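Local coordinates for protein adhesin (Streptococcus sanguinis SK1 = NCTC 7863, PDB 6VT2) that binds sialylated glycans through two tandem Siglec-like modules of a serine-rich repeat adhesin, probably attaching the streptococcus to host sialoglycoproteins, at residues A[125-130]-A[183-188]; A[131-136]-A[188-193]; A[13-18]-A[121-126]. One frame throughout, in Å; residues are numbered along the deposited sequence.

Contact 1 (A[125-130]-A[183-188]); sequences RPQTEK and TYPDGS. With CA (calcium ion), chain I.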
ATOM      1  N   ARG A 125     -30.416 -17.935  13.614  1.00  8.36           N
ATOM      2  CA  ARG A 125     -29.393 -18.514  12.756  1.00  9.01           C
ATOM      3  C   ARG A 125     -28.028 -18.244  13.349  1.00  9.21           C
ATOM      4  O   ARG A 125     -27.828 -17.287  14.119  1.00  8.94           O
ATOM      5  CB  ARG A 125     -29.500 -17.947  11.333  1.00  9.95           C
ATOM      6  CG  ARG A 125     -30.857 -18.227  10.743  1.00  9.78           C
ATOM      7  CD  ARG A 125     -31.258 -19.653  10.844  1.00 10.88           C
ATOM      8  NE  ARG A 125     -30.356 -20.500  10.076  1.00 12.28           N
ATOM      9  CZ  ARG A 125     -30.560 -21.796   9.916  1.00 16.16           C
ATOM     10  NH1 ARG A 125     -31.582 -22.405  10.540  1.00 13.26           N
ATOM     11  NH2 ARG A 125     -29.758 -22.490   9.140  1.00 16.25           N
ATOM     12  N   PRO A 126     -27.052 -19.049  12.989  1.00  9.15           N
ATOM     13  CA  PRO A 126     -25.696 -18.806  13.483  1.00 10.15           C
ATOM     14  C   PRO A 126     -25.056 -17.626  12.780  1.00 10.81           C
ATOM     15  O   PRO A 126     -25.371 -17.303  11.634  1.00 10.98           O
ATOM     16  CB  PRO A 126     -24.967 -20.120  13.183  1.00  9.72           C
ATOM     17  CG  PRO A 126     -25.606 -20.533  11.845  1.00 10.50           C
ATOM     18  CD  PRO A 126     -27.138 -20.165  12.047  1.00 12.27           C
ATOM     19  N   GLN A 127     -24.106 -17.001  13.477  1.00 11.21           N
ATOM     20  CA  GLN A 127     -23.446 -15.835  12.900  1.00 12.81           C
ATOM     21  C   GLN A 127     -22.741 -16.135  11.583  1.00 12.04           C
ATOM     22  O   GLN A 127     -22.681 -15.273  10.696  1.00 13.59           O
ATOM     23  CB  GLN A 127     -22.451 -15.247  13.888  1.00 11.55           C
ATOM     24  CG  GLN A 127     -23.213 -14.583  15.033  1.00 11.27           C
ATOM     25  CD  GLN A 127     -22.387 -13.731  15.931  1.00 19.02           C
ATOM     26  OE1 GLN A 127     -21.310 -13.335  15.561  1.00 23.52           O
ATOM     27  NE2 GLN A 127     -22.892 -13.446  17.136  1.00 18.41           N
ATOM     28  N   THR A 128     -22.263 -17.344  11.409  1.00 10.22           N
ATOM     29  CA  THR A 128     -21.564 -17.655  10.178  1.00 10.77           C
ATOM     30  C   THR A 128     -22.444 -17.529   8.956  1.00 16.12           C
ATOM     31  O   THR A 128     -21.914 -17.331   7.854  1.00 15.85           O
ATOM     32  CB  THR A 128     -20.934 -19.034  10.210  1.00 15.90           C
ATOM     33  OG1 THR A 128     -20.029 -19.108   9.072  1.00 16.20           O
ATOM     34  CG2 THR A 128     -21.933 -20.127  10.169  1.00 16.44           C
ATOM     35  N   GLU A 129     -23.767 -17.560   9.110  1.00 13.93           N
ATOM     36  CA  GLU A 129     -24.602 -17.347   7.935  1.00 13.84           C
ATOM     37  C   GLU A 129     -24.667 -15.888   7.533  1.00 17.39           C
ATOM     38  O   GLU A 129     -25.026 -15.568   6.394  1.00 20.68           O
ATOM     39  CB  GLU A 129     -25.997 -17.907   8.198  1.00 14.03           C
ATOM     40  CG  GLU A 129     -25.977 -19.403   8.165  1.00 13.56           C
ATOM     41  CD  GLU A 129     -27.347 -20.001   8.293  1.00 21.49           C
ATOM     42  OE1 GLU A 129     -28.320 -19.247   8.508  1.00 14.23           O
ATOM     43  OE2 GLU A 129     -27.445 -21.219   8.184  1.00 21.28           O
ATOM     44  N   LYS A 130     -24.371 -14.990   8.448  1.00 15.77           N
ATOM     45  CA  LYS A 130     -24.322 -13.574   8.136  1.00 17.48           C
ATOM     46  C   LYS A 130     -23.008 -13.174   7.478  1.00 21.60           C
ATOM     47  O   LYS A 130     -22.994 -12.304   6.622  1.00 20.98           O
ATOM     48  CB  LYS A 130     -24.586 -12.796   9.433  1.00 20.48           C
ATOM     49  CG  LYS A 130     -24.437 -11.360   9.320  1.00 25.21           C
ATOM     50  CD  LYS A 130     -24.837 -10.708  10.639  1.00 25.02           C
ATOM     51  CE  LYS A 130     -24.831  -9.173  10.467  1.00 32.32           C
ATOM     52  NZ  LYS A 130     -24.741  -8.489  11.788  1.00 38.81           N
ATOM     53  N   THR A 183     -13.570 -18.065  14.013  1.00 14.17           N
ATOM     54  CA  THR A 183     -14.620 -18.445  14.952  1.00 15.23           C
ATOM     55  C   THR A 183     -15.363 -17.172  15.284  1.00 18.70           C
ATOM     56  O   THR A 183     -14.796 -16.295  15.809  1.00 16.89           O
ATOM     57  CB  THR A 183     -14.080 -19.124  16.201  1.00 16.84           C
ATOM     58  OG1 THR A 183     -13.386 -20.292  15.792  1.00 18.98           O
ATOM     59  CG2 THR A 183     -15.144 -19.550  17.179  1.00 18.10           C
ATOM     60  N   TYR A 184     -16.626 -17.121  14.939  1.00 14.40           N
ATOM     61  CA  TYR A 184     -17.449 -15.971  15.266  1.00 15.88           C
ATOM     62  C   TYR A 184     -17.762 -16.075  16.725  1.00 13.59           C
ATOM     63  O   TYR A 184     -17.684 -17.015  17.409  1.00 12.09           O
ATOM     64  CB  TYR A 184     -18.686 -15.981  14.392  1.00 13.97           C
ATOM     65  CG  TYR A 184     -18.246 -15.804  12.996  1.00 11.45           C
ATOM     66  CD1 TYR A 184     -17.496 -14.725  12.606  1.00 16.64           C
ATOM     67  CD2 TYR A 184     -18.501 -16.805  12.116  1.00 11.48           C
ATOM     68  CE1 TYR A 184     -17.022 -14.634  11.325  1.00 17.68           C
ATOM     69  CE2 TYR A 184     -18.094 -16.693  10.818  1.00 12.76           C
ATOM     70  CZ  TYR A 184     -17.345 -15.619  10.421  1.00 14.74           C
ATOM     71  OH  TYR A 184     -16.920 -15.524   9.148  1.00 17.14           O
ATOM     72  N   PRO A 185     -18.268 -14.889  17.450  1.00 14.77           N
ATOM     73  CA  PRO A 185     -18.585 -14.853  18.892  1.00 12.87           C
ATOM     74  C   PRO A 185     -19.576 -15.894  19.358  1.00 12.30           C
ATOM     75  O   PRO A 185     -19.582 -16.284  20.523  1.00 14.10           O
ATOM     76  CB  PRO A 185     -19.151 -13.434  19.082  1.00 17.99           C
ATOM     77  CG  PRO A 185     -18.677 -12.643  17.955  1.00 24.06           C
ATOM     78  CD  PRO A 185     -18.383 -13.585  16.812  1.00 16.34           C
ATOM     79  N   ASP A 186     -20.423 -16.394  18.489  1.00 12.48           N
ATOM     80  CA  ASP A 186     -21.338 -17.456  18.870  1.00 12.36           C
ATOM     81  C   ASP A 186     -20.782 -18.851  18.708  1.00 12.58           C
ATOM     82  O   ASP A 186     -21.498 -19.817  18.937  1.00 15.41           O
ATOM     83  CB  ASP A 186     -22.654 -17.279  18.081  1.00 10.68           C
ATOM     84  CG  ASP A 186     -22.542 -17.670  16.661  1.00 12.49           C
ATOM     85  OD1 ASP A 186     -21.402 -17.698  16.132  1.00 12.25           O
ATOM     86  OD2 ASP A 186     -23.575 -17.979  16.041  1.00 12.53           O
ATOM     87  N   GLY A 187     -19.512 -18.973  18.373  1.00 12.78           N
ATOM     88  CA  GLY A 187     -18.905 -20.298  18.217  1.00 14.87           C
ATOM     89  C   GLY A 187     -19.098 -20.908  16.851  1.00 15.98           C
ATOM     90  O   GLY A 187     -18.516 -21.900  16.596  1.00 17.81           O
ATOM     91  N   SER A 188     -19.825 -20.254  15.959  1.00 14.62           N
ATOM     92  CA  SER A 188     -19.948 -20.746  14.579  1.00 14.35           C
ATOM     93  C   SER A 188     -18.656 -20.338  13.855  1.00 13.44           C
ATOM     94  O   SER A 188     -17.966 -19.477  14.280  1.00 13.80           O
ATOM     95  CB  SER A 188     -21.196 -20.280  13.907  1.00 14.97           C
ATOM     96  OG  SER A 188     -21.184 -18.922  13.680  1.00 13.14           O
TER
HETATM   97 CA    CA I 703     -20.049 -17.935   6.721  1.00 17.54          CA
HETATM   98  O   HOH W   1     -21.105 -19.942   6.142  1.00 32.39           O
HETATM   99  O   HOH W   2     -19.145 -18.085   4.446  1.00 28.70           O
HETATM  100  O   HOH W   3     -21.739 -17.405   5.178  1.00 29.54           O

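Contact 2 (A[131-136]-A[188-193]); sequences YTPQVP and STDTIA. With CA (calcium ion), chain I.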
ATOM      1  N   TYR A 131     -21.900 -13.805   7.831  1.00 24.58           N
ATOM      2  CA  TYR A 131     -20.572 -13.354   7.442  1.00 21.74           C
ATOM      3  C   TYR A 131     -19.960 -14.314   6.428  1.00 23.36           C
ATOM      4  O   TYR A 131     -20.009 -15.543   6.588  1.00 23.19           O
ATOM      5  CB  TYR A 131     -19.701 -13.219   8.693  1.00 18.69           C
ATOM      6  CG  TYR A 131     -20.273 -12.294   9.711  1.00 21.37           C
ATOM      7  CD1 TYR A 131     -20.339 -10.916   9.465  1.00 20.14           C
ATOM      8  CD2 TYR A 131     -20.785 -12.771  10.900  1.00 27.08           C
ATOM      9  CE1 TYR A 131     -20.896 -10.042  10.397  1.00 24.23           C
ATOM     10  CE2 TYR A 131     -21.351 -11.905  11.840  1.00 26.97           C
ATOM     11  CZ  TYR A 131     -21.360 -10.530  11.583  1.00 26.38           C
ATOM     12  OH  TYR A 131     -21.935  -9.677  12.500  1.00 29.41           O
ATOM     13  N   THR A 132     -19.448 -13.747   5.347  1.00 26.36           N
ATOM     14  CA  THR A 132     -18.764 -14.511   4.308  1.00 21.86           C
ATOM     15  C   THR A 132     -17.364 -13.912   4.179  1.00 29.52           C
ATOM     16  O   THR A 132     -17.198 -12.813   3.611  1.00 34.41           O
ATOM     17  CB  THR A 132     -19.512 -14.464   2.988  1.00 34.48           C
ATOM     18  OG1 THR A 132     -20.840 -14.980   3.176  1.00 31.24           O
ATOM     19  CG2 THR A 132     -18.794 -15.332   1.941  1.00 35.75           C
ATOM     20  N   PRO A 133     -16.332 -14.576   4.684  1.00 23.93           N
ATOM     21  CA  PRO A 133     -14.997 -13.959   4.683  1.00 26.27           C
ATOM     22  C   PRO A 133     -14.406 -13.906   3.291  1.00 25.00           C
ATOM     23  O   PRO A 133     -14.636 -14.788   2.457  1.00 26.26           O
ATOM     24  CB  PRO A 133     -14.154 -14.872   5.581  1.00 27.19           C
ATOM     25  CG  PRO A 133     -15.113 -15.850   6.221  1.00 21.51           C
ATOM     26  CD  PRO A 133     -16.328 -15.918   5.281  1.00 23.37           C
ATOM     27  N   GLN A 134     -13.612 -12.870   3.062  1.00 24.36           N
ATOM     28  CA  GLN A 134     -12.884 -12.735   1.812  1.00 30.04           C
ATOM     29  C   GLN A 134     -11.518 -13.390   1.953  1.00 27.32           C
ATOM     30  O   GLN A 134     -10.948 -13.461   3.045  1.00 24.28           O
ATOM     31  CB  GLN A 134     -12.733 -11.264   1.428  1.00 40.35           C
ATOM     32  CG  GLN A 134     -14.056 -10.610   1.006  1.00 46.82           C
ATOM     33  CD  GLN A 134     -14.127 -10.336  -0.483  1.00 52.95           C
ATOM     34  OE1 GLN A 134     -13.182 -10.615  -1.230  1.00 62.59           O
ATOM     35  NE2 GLN A 134     -15.246  -9.771  -0.923  1.00 59.90           N
ATOM     36  N   VAL A 135     -11.023 -13.913   0.844  1.00 24.30           N
ATOM     37  CA  VAL A 135      -9.714 -14.552   0.841  1.00 32.83           C
ATOM     38  C   VAL A 135      -8.638 -13.493   1.047  1.00 29.88           C
ATOM     39  O   VAL A 135      -8.795 -12.341   0.605  1.00 28.78           O
ATOM     40  CB  VAL A 135      -9.464 -15.320  -0.460  1.00 28.56           C
ATOM     41  CG1 VAL A 135     -10.604 -16.254  -0.784  1.00 31.51           C
ATOM     42  CG2 VAL A 135      -9.230 -14.332  -1.630  1.00 30.77           C
ATOM     43  N   PRO A 136      -7.563 -13.828   1.747  1.00 22.15           N
ATOM     44  CA  PRO A 136      -6.459 -12.883   1.938  1.00 22.55           C
ATOM     45  C   PRO A 136      -5.508 -12.890   0.747  1.00 25.63           C
ATOM     46  O   PRO A 136      -5.597 -13.701  -0.172  1.00 26.12           O
ATOM     47  CB  PRO A 136      -5.757 -13.406   3.189  1.00 24.43           C
ATOM     48  CG  PRO A 136      -5.858 -14.920   2.987  1.00 21.81           C
ATOM     49  CD  PRO A 136      -7.238 -15.167   2.268  1.00 21.03           C
ATOM     50  N   SER A 188     -19.825 -20.254  15.959  1.00 14.62           N
ATOM     51  CA  SER A 188     -19.948 -20.746  14.579  1.00 14.35           C
ATOM     52  C   SER A 188     -18.656 -20.338  13.855  1.00 13.44           C
ATOM     53  O   SER A 188     -17.966 -19.477  14.280  1.00 13.80           O
ATOM     54  CB  SER A 188     -21.196 -20.280  13.907  1.00 14.97           C
ATOM     55  OG  SER A 188     -21.184 -18.922  13.680  1.00 13.14           O
ATOM     56  N   THR A 189     -18.362 -21.018  12.768  1.00 14.25           N
ATOM     57  CA  THR A 189     -17.066 -20.800  12.119  1.00 16.61           C
ATOM     58  C   THR A 189     -17.179 -20.646  10.607  1.00 17.24           C
ATOM     59  O   THR A 189     -18.167 -20.965  10.017  1.00 15.22           O
ATOM     60  CB  THR A 189     -16.121 -21.979  12.400  1.00 16.57           C
ATOM     61  OG1 THR A 189     -16.667 -23.151  11.808  1.00 20.76           O
ATOM     62  CG2 THR A 189     -15.880 -22.260  13.862  1.00 21.21           C
ATOM     63  N   ASP A 190     -16.130 -20.101  10.043  1.00 16.93           N
ATOM     64  CA  ASP A 190     -15.865 -20.168   8.614  1.00 15.75           C
ATOM     65  C   ASP A 190     -14.467 -20.752   8.490  1.00 19.33           C
ATOM     66  O   ASP A 190     -13.639 -20.593   9.393  1.00 15.82           O
ATOM     67  CB  ASP A 190     -15.975 -18.831   7.977  1.00 14.21           C
ATOM     68  CG  ASP A 190     -17.359 -18.526   7.513  1.00 16.87           C
ATOM     69  OD1 ASP A 190     -17.978 -19.406   6.890  1.00 18.30           O
ATOM     70  OD2 ASP A 190     -17.807 -17.397   7.719  1.00 16.83           O
ATOM     71  N   THR A 191     -14.210 -21.405   7.367  1.00 15.15           N
ATOM     72  CA  THR A 191     -12.890 -21.937   7.049  1.00 15.54           C
ATOM     73  C   THR A 191     -12.380 -21.326   5.754  1.00 15.30           C
ATOM     74  O   THR A 191     -13.135 -21.137   4.783  1.00 16.72           O
ATOM     75  CB  THR A 191     -12.943 -23.454   6.882  1.00 18.86           C
ATOM     76  OG1 THR A 191     -13.389 -24.095   8.108  1.00 21.93           O
ATOM     77  CG2 THR A 191     -11.574 -24.001   6.499  1.00 19.55           C
ATOM     78  N   ILE A 192     -11.107 -20.942   5.744  1.00 14.84           N
ATOM     79  CA  ILE A 192     -10.453 -20.543   4.505  1.00 17.73           C
ATOM     80  C   ILE A 192      -9.396 -21.594   4.214  1.00 14.11           C
ATOM     81  O   ILE A 192      -8.513 -21.823   5.041  1.00 16.30           O
ATOM     82  CB  ILE A 192      -9.844 -19.149   4.612  1.00 17.09           C
ATOM     83  CG1 ILE A 192     -10.873 -18.122   5.066  1.00 20.22           C
ATOM     84  CG2 ILE A 192      -9.314 -18.724   3.217  1.00 19.78           C
ATOM     85  CD1 ILE A 192     -10.284 -16.754   5.165  1.00 18.01           C
ATOM     86  N   ALA A 193      -9.518 -22.265   3.067  1.00 15.48           N
ATOM     87  CA  ALA A 193      -8.666 -23.398   2.750  1.00 16.44           C
ATOM     88  C   ALA A 193      -7.254 -22.931   2.507  1.00 16.20           C
ATOM     89  O   ALA A 193      -7.020 -21.811   2.023  1.00 15.60           O
ATOM     90  CB  ALA A 193      -9.157 -24.121   1.505  1.00 23.12           C
TER
HETATM   91 CA    CA I 703     -20.049 -17.935   6.721  1.00 17.54          CA
HETATM   92  O   HOH W   3     -21.739 -17.405   5.178  1.00 29.54           O
HETATM   93  O   HOH W   1     -21.105 -19.942   6.142  1.00 32.39           O
HETATM   94  O   HOH W   2     -19.145 -18.085   4.446  1.00 28.70           O

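Contact 3 (A[13-18]-A[121-126]); sequences EVIAYR and VLVIRP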
ATOM      1  N   GLU A  13     -41.240 -13.016   8.139  1.00  8.38           N
ATOM      2  CA  GLU A  13     -40.090 -13.740   8.681  1.00  9.73           C
ATOM      3  C   GLU A  13     -39.012 -12.729   9.044  1.00  9.68           C
ATOM      4  O   GLU A  13     -38.764 -11.867   8.280  1.00 11.26           O
ATOM      5  CB  GLU A  13     -39.528 -14.718   7.658  1.00 11.26           C
ATOM      6  CG  GLU A  13     -38.344 -15.476   8.153  1.00 12.07           C
ATOM      7  CD  GLU A  13     -37.767 -16.275   7.042  1.00 16.13           C
ATOM      8  OE1 GLU A  13     -37.185 -15.671   6.167  1.00 17.86           O
ATOM      9  OE2 GLU A  13     -37.912 -17.492   7.047  1.00 15.67           O
ATOM     10  N   VAL A  14     -38.389 -12.917  10.179  1.00  9.45           N
ATOM     11  CA  VAL A  14     -37.303 -12.028  10.600  1.00  9.67           C
ATOM     12  C   VAL A  14     -36.147 -12.950  10.955  1.00  9.35           C
ATOM     13  O   VAL A  14     -36.313 -13.753  11.828  1.00  9.53           O
ATOM     14  CB  VAL A  14     -37.701 -11.184  11.803  1.00 10.63           C
ATOM     15  CG1 VAL A  14     -36.514 -10.363  12.266  1.00 11.96           C
ATOM     16  CG2 VAL A  14     -38.876 -10.293  11.447  1.00 12.63           C
ATOM     17  N   ILE A  15     -35.057 -12.854  10.238  1.00 10.00           N
ATOM     18  CA  ILE A  15     -33.875 -13.670  10.573  1.00  8.79           C
ATOM     19  C   ILE A  15     -33.108 -12.963  11.706  1.00 10.34           C
ATOM     20  O   ILE A  15     -32.799 -11.843  11.501  1.00 13.52           O
ATOM     21  CB  ILE A  15     -32.988 -13.878   9.345  1.00 11.72           C
ATOM     22  CG1 ILE A  15     -33.774 -14.545   8.231  1.00 16.25           C
ATOM     23  CG2 ILE A  15     -31.741 -14.661   9.708  1.00 11.15           C
ATOM     24  CD1 ILE A  15     -34.370 -15.825   8.623  1.00 18.69           C
ATOM     25  N   ALA A  16     -32.770 -13.672  12.775  1.00  8.56           N
ATOM     26  CA  ALA A  16     -32.059 -12.923  13.909  1.00  8.61           C
ATOM     27  C   ALA A  16     -30.833 -13.808  14.131  1.00 13.83           C
ATOM     28  O   ALA A  16     -30.989 -14.970  14.229  1.00 14.05           O
ATOM     29  CB  ALA A  16     -32.888 -12.855  15.153  1.00 11.49           C
ATOM     30  N   TYR A  17     -29.681 -13.242  14.245  1.00  9.59           N
ATOM     31  CA  TYR A  17     -28.475 -14.047  14.396  1.00 10.83           C
ATOM     32  C   TYR A  17     -28.196 -14.268  15.874  1.00 10.35           C
ATOM     33  O   TYR A  17     -28.321 -13.378  16.619  1.00 12.17           O
ATOM     34  CB  TYR A  17     -27.319 -13.373  13.679  1.00 12.38           C
ATOM     35  CG  TYR A  17     -27.582 -13.398  12.213  1.00  9.91           C
ATOM     36  CD1 TYR A  17     -27.458 -14.578  11.524  1.00 11.80           C
ATOM     37  CD2 TYR A  17     -28.073 -12.295  11.564  1.00 16.21           C
ATOM     38  CE1 TYR A  17     -27.757 -14.667  10.188  1.00 13.14           C
ATOM     39  CE2 TYR A  17     -28.392 -12.375  10.232  1.00 17.45           C
ATOM     40  CZ  TYR A  17     -28.214 -13.547   9.548  1.00 14.22           C
ATOM     41  OH  TYR A  17     -28.567 -13.551   8.253  1.00 21.05           O
ATOM     42  N   ARG A  18     -27.821 -15.468  16.223  1.00 10.78           N
ATOM     43  CA  ARG A  18     -27.481 -15.861  17.578  1.00  9.83           C
ATOM     44  C   ARG A  18     -26.430 -14.896  18.129  1.00 11.47           C
ATOM     45  O   ARG A  18     -25.467 -14.695  17.485  1.00 12.05           O
ATOM     46  CB  ARG A  18     -26.930 -17.275  17.511  1.00 11.58           C
ATOM     47  CG  ARG A  18     -26.424 -17.749  18.845  1.00 14.23           C
ATOM     48  CD  ARG A  18     -26.190 -19.232  18.824  1.00 14.14           C
ATOM     49  NE  ARG A  18     -25.283 -19.607  17.772  1.00 10.36           N
ATOM     50  CZ  ARG A  18     -24.862 -20.828  17.545  1.00 17.18           C
ATOM     51  NH1 ARG A  18     -25.319 -21.800  18.275  1.00 21.02           N
ATOM     52  NH2 ARG A  18     -24.001 -21.074  16.589  1.00 16.30           N
ATOM     53  N   VAL A 121     -42.464 -14.863  12.093  1.00  8.31           N
ATOM     54  CA  VAL A 121     -41.619 -15.957  12.539  1.00  8.28           C
ATOM     55  C   VAL A 121     -40.233 -15.389  12.700  1.00  8.31           C
ATOM     56  O   VAL A 121     -39.640 -14.878  11.738  1.00 10.52           O
ATOM     57  CB  VAL A 121     -41.604 -17.117  11.562  1.00 12.48           C
ATOM     58  CG1 VAL A 121     -40.765 -18.244  12.129  1.00 11.21           C
ATOM     59  CG2 VAL A 121     -43.045 -17.635  11.335  1.00 10.96           C
ATOM     60  N   LEU A 122     -39.737 -15.449  13.915  1.00  8.31           N
ATOM     61  CA  LEU A 122     -38.377 -15.087  14.243  1.00  8.33           C
ATOM     62  C   LEU A 122     -37.512 -16.328  14.186  1.00  8.30           C
ATOM     63  O   LEU A 122     -37.813 -17.321  14.841  1.00 10.04           O
ATOM     64  CB  LEU A 122     -38.369 -14.436  15.622  1.00  9.93           C
ATOM     65  CG  LEU A 122     -37.042 -13.846  16.047  1.00  9.40           C
ATOM     66  CD1 LEU A 122     -36.716 -12.648  15.211  1.00 10.62           C
ATOM     67  CD2 LEU A 122     -37.179 -13.515  17.542  1.00 12.61           C
ATOM     68  N   VAL A 123     -36.498 -16.293  13.352  1.00  8.31           N
ATOM     69  CA  VAL A 123     -35.698 -17.464  13.034  1.00  8.29           C
ATOM     70  C   VAL A 123     -34.301 -17.202  13.512  1.00  8.32           C
ATOM     71  O   VAL A 123     -33.668 -16.241  13.057  1.00  9.06           O
ATOM     72  CB  VAL A 123     -35.742 -17.779  11.533  1.00  8.29           C
ATOM     73  CG1 VAL A 123     -34.959 -19.051  11.174  1.00 11.61           C
ATOM     74  CG2 VAL A 123     -37.138 -17.886  11.041  1.00 11.91           C
ATOM     75  N   ILE A 124     -33.779 -18.112  14.338  1.00  8.89           N
ATOM     76  CA  ILE A 124     -32.471 -17.895  14.930  1.00  8.54           C
ATOM     77  C   ILE A 124     -31.399 -18.652  14.160  1.00  8.34           C
ATOM     78  O   ILE A 124     -31.483 -19.871  14.030  1.00  8.33           O
ATOM     79  CB  ILE A 124     -32.447 -18.292  16.404  1.00  8.87           C
ATOM     80  CG1 ILE A 124     -33.652 -17.667  17.161  1.00 12.36           C
ATOM     81  CG2 ILE A 124     -31.109 -18.039  16.982  1.00 10.27           C
ATOM     82  CD1 ILE A 124     -33.765 -16.214  16.961  1.00 13.66           C
ATOM     83  N   ARG A 125     -30.416 -17.935  13.614  1.00  8.36           N
ATOM     84  CA  ARG A 125     -29.393 -18.514  12.756  1.00  9.01           C
ATOM     85  C   ARG A 125     -28.028 -18.244  13.349  1.00  9.21           C
ATOM     86  O   ARG A 125     -27.828 -17.287  14.119  1.00  8.94           O
ATOM     87  CB  ARG A 125     -29.500 -17.947  11.333  1.00  9.95           C
ATOM     88  CG  ARG A 125     -30.857 -18.227  10.743  1.00  9.78           C
ATOM     89  CD  ARG A 125     -31.258 -19.653  10.844  1.00 10.88           C
ATOM     90  NE  ARG A 125     -30.356 -20.500  10.076  1.00 12.28           N
ATOM     91  CZ  ARG A 125     -30.560 -21.796   9.916  1.00 16.16           C
ATOM     92  NH1 ARG A 125     -31.582 -22.405  10.540  1.00 13.26           N
ATOM     93  NH2 ARG A 125     -29.758 -22.490   9.140  1.00 16.25           N
ATOM     94  N   PRO A 126     -27.052 -19.049  12.989  1.00  9.15           N
ATOM     95  CA  PRO A 126     -25.696 -18.806  13.483  1.00 10.15           C
ATOM     96  C   PRO A 126     -25.056 -17.626  12.780  1.00 10.81           C
ATOM     97  O   PRO A 126     -25.371 -17.303  11.634  1.00 10.98           O
ATOM     98  CB  PRO A 126     -24.967 -20.120  13.183  1.00  9.72           C
ATOM     99  CG  PRO A 126     -25.606 -20.533  11.845  1.00 10.50           C
ATOM    100  CD  PRO A 126     -27.138 -20.165  12.047  1.00 12.27           C
TER

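Contact 1 (A[125-130]-A[183-188])
Gln127 and Thr128 turn their backbone N-H groups toward Asp186 and Ser188, with the CA atoms of Thr128 and Ser188 5.6 Å apart. Residues 127-130 have helical backbone angles, and facing them Tyr184 to Gly187 form a type I turn. Gln127 N reaches Asp186 OD2 at 2.8 Å in an almost straight bond (174°), although it comes from above the carboxylate plane. Thr128 N meets Ser188 OG at 3.0 Å on a more bent path. That hydroxyl lies between its own backbone N and carbonyl carbon (chi1 68°), which lets it accept from Thr128 while donating to Asp186 OD1 at 2.7 Å. Ser188 N reaches the same OD1, closing an Asx turn; short polar residues suit this linked network. The extended Gln127 side chain runs past Asp186 in the opposite direction, its amide stacked on the carboxylate with the planes 21° apart. Its OE1 touches Pro185 CD at 3.2 Å, while NE2 hydrogen-bonds to Arg18 O. Arg18 also forms a salt bridge with Asp186. At Thr128, threonine suits the calcium site because its hydroxyl adds a second ligand, OG1, to its backbone O; OG1, which also hydrogen-bonds to Thr189 O, lies at the edge of the Tyr184 ring, 3.6 Å from CE2. The contact thus fastens the chain leaving strand 119-125 to the turn between strands 180-183 and 189-192.

Contact 2 (A[131-136]-A[188-193])
The carboxylate of Asp190 has the ring of Pro133 over one side of its plane, Pro133 CD lying 3.2 Å from OD2, while calcium sits across the carboxylate from CB and is gripped by both oxygens. Asp190 binds calcium in bidentate fashion at a site where the Siglec-like module meets the Rib-type domain, in which strand 189-192 is an outermost strand of a three-stranded antiparallel sheet. Aspartate suits the place because one short side chain offers two oxygens that share a negative charge, Asp190 OD1 and OD2, each 2.5 Å from calcium. Tyr131 contributes its backbone O, 2.4 Å from the ion, and therefore comes close to Asp190 OD2 through the shared metal. Three waters and two oxygens of Thr128 bring the ligands to eight. Tyr184 OH hydrogen-bonds to Asp190 OD2 and would steady the carboxylate; the Tyr184 ring also meets that of Tyr131, their planes about 35° apart. The Tyr131 hydroxyl reaches Glu20 of the Siglec-like module.

Two residues along the strand, on the same side as Asp190, Ile192 replaces metal binding with apolar packing. CG1 lies anti to the carbonyl carbon (chi1 -54°), and the two branches divide the neighbours. CD1 comes within 4.0 Å of Gln134 O and lies 4.3 Å from Pro133 CB, and CG2 meets Pro136 CD at 4.2 Å. Val159 of helix 149-162 touches both Ile192 and Pro136, so a branched aliphatic fits here. Back at the metal, calcium-bound water 3 is hydrogen-bonded to Thr132 OG1 at 3.3 Å.

Contact 3 (A[13-18]-A[121-126])
Ile15 reaches to Val123 and Arg125 on the neighbouring strand. From its CB the two branches part: CG2, anti to the backbone N, meets Arg125 CG at 3.8 Å, while CG1 lies anti to the carbonyl carbon, and a chi2 of -57° swings CD1 to Val123 CB, also 3.8 Å away. The Ile15 and Val123 side chains lie side by side and point the same way, a fit that suits beta-branched residues on a strand. On the same face Glu13 lays CG against Val123 CG2, and Tyr17 sets its ring edge, through CD1, 3.4 Å from Pro126 O. Strand 13-17 is an outermost strand of a mixed sheet and runs parallel to strand 119-125, consistent with the A' and G strands of a V-set-like fold. Five backbone bonds join the pair, alternating in donor strand from Val14 N to Arg18 N. On the other face Ala16 CB, a lone methyl, is met by Leu122 CD1 at 3.8 Å and by Ile124 CD1 at 3.9 Å, with Phe22 of strand 21-29 packing against Ala16 and Leu122. Beyond the strand, Arg18 bends at chi3 (56°), bringing NH2 within 3.7 Å of Pro126 CB while NE forms a salt bridge with Asp186.

The chain visits 13-18 first, then runs without a break from 121-126 through 125-130 and 131-136, and returns at 183-188 and 188-193. Contact 3 therefore closes before contact 2 opens, and contact 1 bridges them: its centre is about 12 Å from that of contact 3 and about 11 Å from that of contact 2, whereas contacts 2 and 3 are about 21 Å apart. Contact 3 belongs to the mixed sheet of the first Siglec-like module and contact 2 to the following Rib-type domain. Arg18 reaches into contact 1, and one calcium ion is common to contacts 1 and 2, an arrangement consistent with a junction of fixed orientation between that module and the Rib-type domain.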